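Local coordinates for protein 2-methyl-aconitate isomerase (PDB 5K87) that catalyses the cis-trans isomerization of 2-methyl-aconitate by base-catalysed proton abstraction, a step of propionate breakdown through the 2-methylcitrate cycle, at residues Ile224-Gly238 / His280-Ser292. The protein carries 1 engineered substitution. Numbering follows the deposited sequence.
Sequences IPTIFINAEDLGYTG and HTPKIAFVAPPKS
F286 and A231 meet at the apolar centre, the A231 methyl lying at the edge of the phenyl ring, A231 CB to F286 CD2 3.7 Å. CG of F286 sits between its backbone N and carbonyl carbon (chi1 58°), which carries the ring out among L234, A231 and Y236; the Y236 ring runs nearly parallel to it but slid aside, with little overlap. On the other face of the paired strands, CD1 of F228 touches both A285 CB and V287 CG1, each at 3.8 Å, and side chains of helix 324-334 touch F228. Between the faces, strands 225-230 and 283-288 run parallel, joined by five backbone hydrogen bonds starting with K283 N to P225 O (2.8 Å); a sixth, A231 N to V287 O (2.8 Å), comes from just beyond the first strand. Toward the polar edge, I224 CD1 crosses the K283 side chain at a slant, 3.7 Å from K283 CE; that chain is bent at chi2 (-62°), and its NZ bonds H280 ND1 (3.0 Å) and S314 OG. Were K283 an alanine, H280 ND1 and S314 OG would probably lose this partner, and the substrate a binding amine. The pair illustrates a parallel beta ladder delivering a substrate-binding lysine from its end into the active site of a PrpF-family isomerase, beside M323.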
loop_
_atom_site.group_PDB
_atom_site.type_symbol
_atom_site.label_atom_id
_atom_site.label_comp_id
_atom_site.label_asym_id
_atom_site.label_seq_id
_atom_site.Cartn_x
_atom_site.Cartn_y
_atom_site.Cartn_z
ATOM N N ILE A 224 6.151 22.911 8.644
ATOM C CA ILE A 224 7.011 21.902 9.251
ATOM C C ILE A 224 8.426 22.440 9.043
ATOM O O ILE A 224 8.660 23.175 8.085
ATOM C CB ILE A 224 6.797 20.520 8.567
ATOM C CG1 ILE A 224 7.383 19.354 9.382
ATOM C CG2 ILE A 224 7.297 20.527 7.128
ATOM C CD1 ILE A 224 6.694 18.007 9.094
ATOM N N PRO A 225 9.372 22.122 9.944
ATOM C CA PRO A 225 10.737 22.597 9.674
ATOM C C PRO A 225 11.260 21.959 8.394
ATOM O O PRO A 225 11.160 20.732 8.240
ATOM C CB PRO A 225 11.531 22.118 10.895
ATOM C CG PRO A 225 10.516 21.897 11.959
ATOM C CD PRO A 225 9.257 21.477 11.263
ATOM N N THR A 226 11.789 22.776 7.484
ATOM C CA THR A 226 12.167 22.318 6.156
ATOM C C THR A 226 13.486 22.939 5.719
ATOM O O THR A 226 13.721 24.140 5.921
ATOM C CB THR A 226 11.072 22.671 5.113
ATOM O OG1 THR A 226 9.814 22.138 5.544
ATOM C CG2 THR A 226 11.413 22.078 3.759
ATOM N N ILE A 227 14.339 22.115 5.123
ATOM C CA ILE A 227 15.586 22.546 4.520
ATOM C C ILE A 227 15.387 22.508 3.018
ATOM O O ILE A 227 15.103 21.445 2.465
ATOM C CB ILE A 227 16.714 21.563 4.861
ATOM C CG1 ILE A 227 16.865 21.405 6.371
ATOM C CG2 ILE A 227 18.012 22.010 4.226
ATOM C CD1 ILE A 227 17.389 20.041 6.794
ATOM N N PHE A 228 15.532 23.657 2.359
ATOM C CA PHE A 228 15.470 23.738 0.907
ATOM C C PHE A 228 16.866 23.954 0.327
ATOM O O PHE A 228 17.586 24.856 0.756
ATOM C CB PHE A 228 14.608 24.926 0.469
ATOM C CG PHE A 228 13.148 24.780 0.779
ATOM C CD1 PHE A 228 12.340 23.961 0.004
ATOM C CD2 PHE A 228 12.574 25.490 1.818
ATOM C CE1 PHE A 228 10.989 23.839 0.269
ATOM C CE2 PHE A 228 11.227 25.372 2.092
ATOM C CZ PHE A 228 10.433 24.547 1.316
ATOM N N ILE A 229 17.246 23.143 -0.647
ATOM C CA ILE A 229 18.511 23.348 -1.338
ATOM C C ILE A 229 18.244 23.423 -2.836
ATOM O O ILE A 229 17.182 23.022 -3.301
ATOM C CB ILE A 229 19.515 22.235 -0.993
ATOM C CG1 ILE A 229 18.887 20.863 -1.237
ATOM C CG2 ILE A 229 19.964 22.359 0.466
ATOM C CD1 ILE A 229 19.661 19.723 -0.603
ATOM N N ASN A 230 19.182 23.979 -3.590
ATOM C CA ASN A 230 19.024 24.075 -5.030
ATOM C C ASN A 230 19.287 22.729 -5.695
ATOM O O ASN A 230 20.304 22.083 -5.422
ATOM C CB ASN A 230 19.957 25.124 -5.623
ATOM C CG ASN A 230 19.537 26.539 -5.280
ATOM O OD1 ASN A 230 18.354 26.824 -5.089
ATOM N ND2 ASN A 230 20.513 27.438 -5.197
ATOM N N ALA A 231 18.379 22.313 -6.574
ATOM C CA ALA A 231 18.519 21.052 -7.292
ATOM C C ALA A 231 19.898 20.918 -7.949
ATOM O O ALA A 231 20.534 19.861 -7.876
ATOM C CB ALA A 231 17.426 20.914 -8.336
ATOM N N GLU A 232 20.368 21.990 -8.583
ATOM C CA GLU A 232 21.611 21.922 -9.350
ATOM C C GLU A 232 22.828 21.638 -8.479
ATOM O O GLU A 232 23.798 21.049 -8.950
ATOM C CB GLU A 232 21.828 23.195 -10.176
ATOM C CG GLU A 232 22.119 24.440 -9.361
ATOM C CD GLU A 232 22.431 25.643 -10.236
ATOM O OE1 GLU A 232 22.438 25.490 -11.475
ATOM O OE2 GLU A 232 22.667 26.739 -9.686
ATOM N N ASP A 233 22.774 22.035 -7.211
ATOM C CA ASP A 233 23.871 21.762 -6.284
ATOM C C ASP A 233 23.995 20.275 -5.958
ATOM O O ASP A 233 25.004 19.833 -5.406
ATOM C CB ASP A 233 23.714 22.577 -4.998
ATOM C CG ASP A 233 23.869 24.067 -5.232
ATOM O OD1 ASP A 233 24.376 24.461 -6.307
ATOM O OD2 ASP A 233 23.490 24.846 -4.334
ATOM N N LEU A 234 22.962 19.513 -6.299
ATOM C CA LEU A 234 22.946 18.071 -6.105
ATOM C C LEU A 234 23.074 17.323 -7.426
ATOM O O LEU A 234 23.049 16.091 -7.452
ATOM C CB LEU A 234 21.641 17.656 -5.425
ATOM C CG LEU A 234 21.343 18.287 -4.069
ATOM C CD1 LEU A 234 19.873 18.114 -3.721
ATOM C CD2 LEU A 234 22.229 17.669 -3.004
ATOM N N GLY A 235 23.206 18.060 -8.524
ATOM C CA GLY A 235 23.257 17.459 -9.847
ATOM C C GLY A 235 21.890 17.037 -10.366
ATOM O O GLY A 235 21.789 16.228 -11.291
ATOM N N TYR A 236 20.833 17.586 -9.768
ATOM C CA TYR A 236 19.459 17.331 -10.214
ATOM C C TYR A 236 18.923 18.524 -10.995
ATOM O O TYR A 236 19.518 19.604 -10.969
ATOM C CB TYR A 236 18.545 17.010 -9.024
ATOM C CG TYR A 236 18.887 15.702 -8.345
ATOM C CD1 TYR A 236 18.876 14.506 -9.054
ATOM C CD2 TYR A 236 19.215 15.659 -6.998
ATOM C CE1 TYR A 236 19.189 13.298 -8.438
ATOM C CE2 TYR A 236 19.533 14.462 -6.378
ATOM C CZ TYR A 236 19.519 13.288 -7.105
ATOM O OH TYR A 236 19.831 12.095 -6.489
ATOM N N THR A 237 17.801 18.329 -11.683
ATOM C CA THR A 237 17.177 19.407 -12.441
ATOM C C THR A 237 15.889 19.893 -11.798
ATOM O O THR A 237 15.395 20.962 -12.138
ATOM C CB THR A 237 16.839 18.962 -13.858
ATOM O OG1 THR A 237 15.839 17.941 -13.795
ATOM C CG2 THR A 237 18.077 18.414 -14.552
ATOM N N GLY A 238 15.335 19.102 -10.883
ATOM C CA GLY A 238 14.047 19.417 -10.291
ATOM C C GLY A 238 12.882 18.697 -10.943
ATOM O O GLY A 238 11.760 18.761 -10.448
ATOM N N HIS A 280 11.309 12.341 11.088
ATOM C CA HIS A 280 10.119 13.011 10.566
ATOM C C HIS A 280 10.340 14.501 10.363
ATOM O O HIS A 280 9.831 15.087 9.418
ATOM C CB HIS A 280 8.988 12.726 11.554
ATOM C CG HIS A 280 7.637 13.241 11.164
ATOM N ND1 HIS A 280 7.188 13.350 9.862
ATOM C CD2 HIS A 280 6.599 13.613 11.949
ATOM C CE1 HIS A 280 5.945 13.801 9.866
ATOM N NE2 HIS A 280 5.565 13.966 11.122
ATOM N N THR A 281 11.120 15.110 11.240
ATOM C CA THR A 281 11.438 16.522 11.110
ATOM C C THR A 281 12.929 16.710 11.367
ATOM O O THR A 281 13.514 15.973 12.164
ATOM C CB THR A 281 10.606 17.373 12.105
ATOM O OG1 THR A 281 10.788 16.872 13.435
ATOM C CG2 THR A 281 9.127 17.314 11.776
ATOM N N PRO A 282 13.571 17.655 10.670
ATOM C CA PRO A 282 13.023 18.475 9.587
ATOM C C PRO A 282 12.888 17.667 8.306
ATOM O O PRO A 282 13.465 16.579 8.182
ATOM C CB PRO A 282 14.104 19.540 9.393
ATOM C CG PRO A 282 15.384 18.813 9.735
ATOM C CD PRO A 282 14.998 17.943 10.905
ATOM N N LYS A 283 12.131 18.204 7.358
ATOM C CA LYS A 283 12.092 17.667 6.007
ATOM C C LYS A 283 13.218 18.279 5.180
ATOM O O LYS A 283 13.731 19.362 5.508
ATOM C CB LYS A 283 10.744 18.004 5.362
ATOM C CG LYS A 283 9.542 17.473 6.142
ATOM C CD LYS A 283 9.528 15.950 6.236
ATOM C CE LYS A 283 8.248 15.436 6.889
ATOM N NZ LYS A 283 8.308 13.952 7.107
ATOM N N ILE A 284 13.603 17.592 4.110
ATOM C CA ILE A 284 14.542 18.138 3.139
ATOM C C ILE A 284 13.916 18.119 1.745
ATOM O O ILE A 284 13.213 17.171 1.375
ATOM C CB ILE A 284 15.903 17.394 3.174
ATOM C CG1 ILE A 284 16.926 18.060 2.249
ATOM C CG2 ILE A 284 15.739 15.898 2.900
ATOM C CD1 ILE A 284 18.355 17.639 2.550
ATOM N N ALA A 285 14.154 19.186 0.991
ATOM C CA ALA A 285 13.566 19.372 -0.328
ATOM C C ALA A 285 14.544 20.085 -1.242
ATOM O O ALA A 285 15.456 20.783 -0.786
ATOM C CB ALA A 285 12.278 20.167 -0.222
ATOM N N PHE A 286 14.359 19.911 -2.537
ATOM C CA PHE A 286 15.177 20.628 -3.502
ATOM C C PHE A 286 14.319 21.369 -4.517
ATOM O O PHE A 286 13.214 20.929 -4.853
ATOM C CB PHE A 286 16.274 19.751 -4.135
ATOM C CG PHE A 286 15.787 18.510 -4.842
ATOM C CD1 PHE A 286 15.553 17.337 -4.136
ATOM C CD2 PHE A 286 15.647 18.488 -6.221
ATOM C CE1 PHE A 286 15.149 16.184 -4.789
ATOM C CE2 PHE A 286 15.248 17.334 -6.876
ATOM C CZ PHE A 286 14.999 16.183 -6.156
ATOM N N VAL A 287 14.829 22.515 -4.972
ATOM C CA VAL A 287 14.038 23.451 -5.765
ATOM C C VAL A 287 14.753 23.819 -7.060
ATOM O O VAL A 287 15.979 23.722 -7.155
ATOM C CB VAL A 287 13.736 24.757 -4.972
ATOM C CG1 VAL A 287 13.083 24.429 -3.643
ATOM C CG2 VAL A 287 15.004 25.594 -4.753
ATOM N N ALA A 288 13.983 24.254 -8.049
ATOM C CA ALA A 288 14.546 24.704 -9.312
ATOM C C ALA A 288 13.560 25.620 -10.014
ATOM O O ALA A 288 12.363 25.589 -9.723
ATOM C CB ALA A 288 14.871 23.516 -10.197
ATOM N N PRO A 289 14.060 26.454 -10.949
ATOM C CA PRO A 289 13.131 27.245 -11.766
ATOM C C PRO A 289 12.253 26.342 -12.635
ATOM O O PRO A 289 12.568 25.164 -12.802
ATOM C CB PRO A 289 14.078 28.079 -12.649
ATOM C CG PRO A 289 15.369 28.125 -11.894
ATOM C CD PRO A 289 15.472 26.792 -11.225
ATOM N N PRO A 290 11.162 26.887 -13.188
ATOM C CA PRO A 290 10.261 26.105 -14.034
ATOM C C PRO A 290 10.983 25.383 -15.157
ATOM O O PRO A 290 11.902 25.930 -15.787
ATOM C CB PRO A 290 9.335 27.168 -14.626
ATOM C CG PRO A 290 9.304 28.226 -13.592
ATOM C CD PRO A 290 10.687 28.269 -13.017
ATOM N N LYS A 291 10.557 24.151 -15.400
ATOM C CA LYS A 291 11.066 23.352 -16.498
ATOM C C LYS A 291 9.987 22.327 -16.794
ATOM O O LYS A 291 9.337 21.812 -15.878
ATOM C CB LYS A 291 12.391 22.682 -16.115
ATOM C CG LYS A 291 13.098 21.985 -17.265
ATOM C CD LYS A 291 14.450 21.426 -16.838
ATOM C CE LYS A 291 15.223 20.902 -18.041
ATOM N NZ LYS A 291 16.528 20.288 -17.661
ATOM N N SER A 292 9.784 22.038 -18.075
ATOM C CA SER A 292 8.762 21.091 -18.492
ATOM C C SER A 292 9.153 19.665 -18.125
ATOM O O SER A 292 10.330 19.309 -18.156
ATOM C CB SER A 292 8.536 21.194 -20.003
ATOM O OG SER A 292 7.520 20.309 -20.436
HETATM O O HOH W 1 18.264 24.186 -9.113
#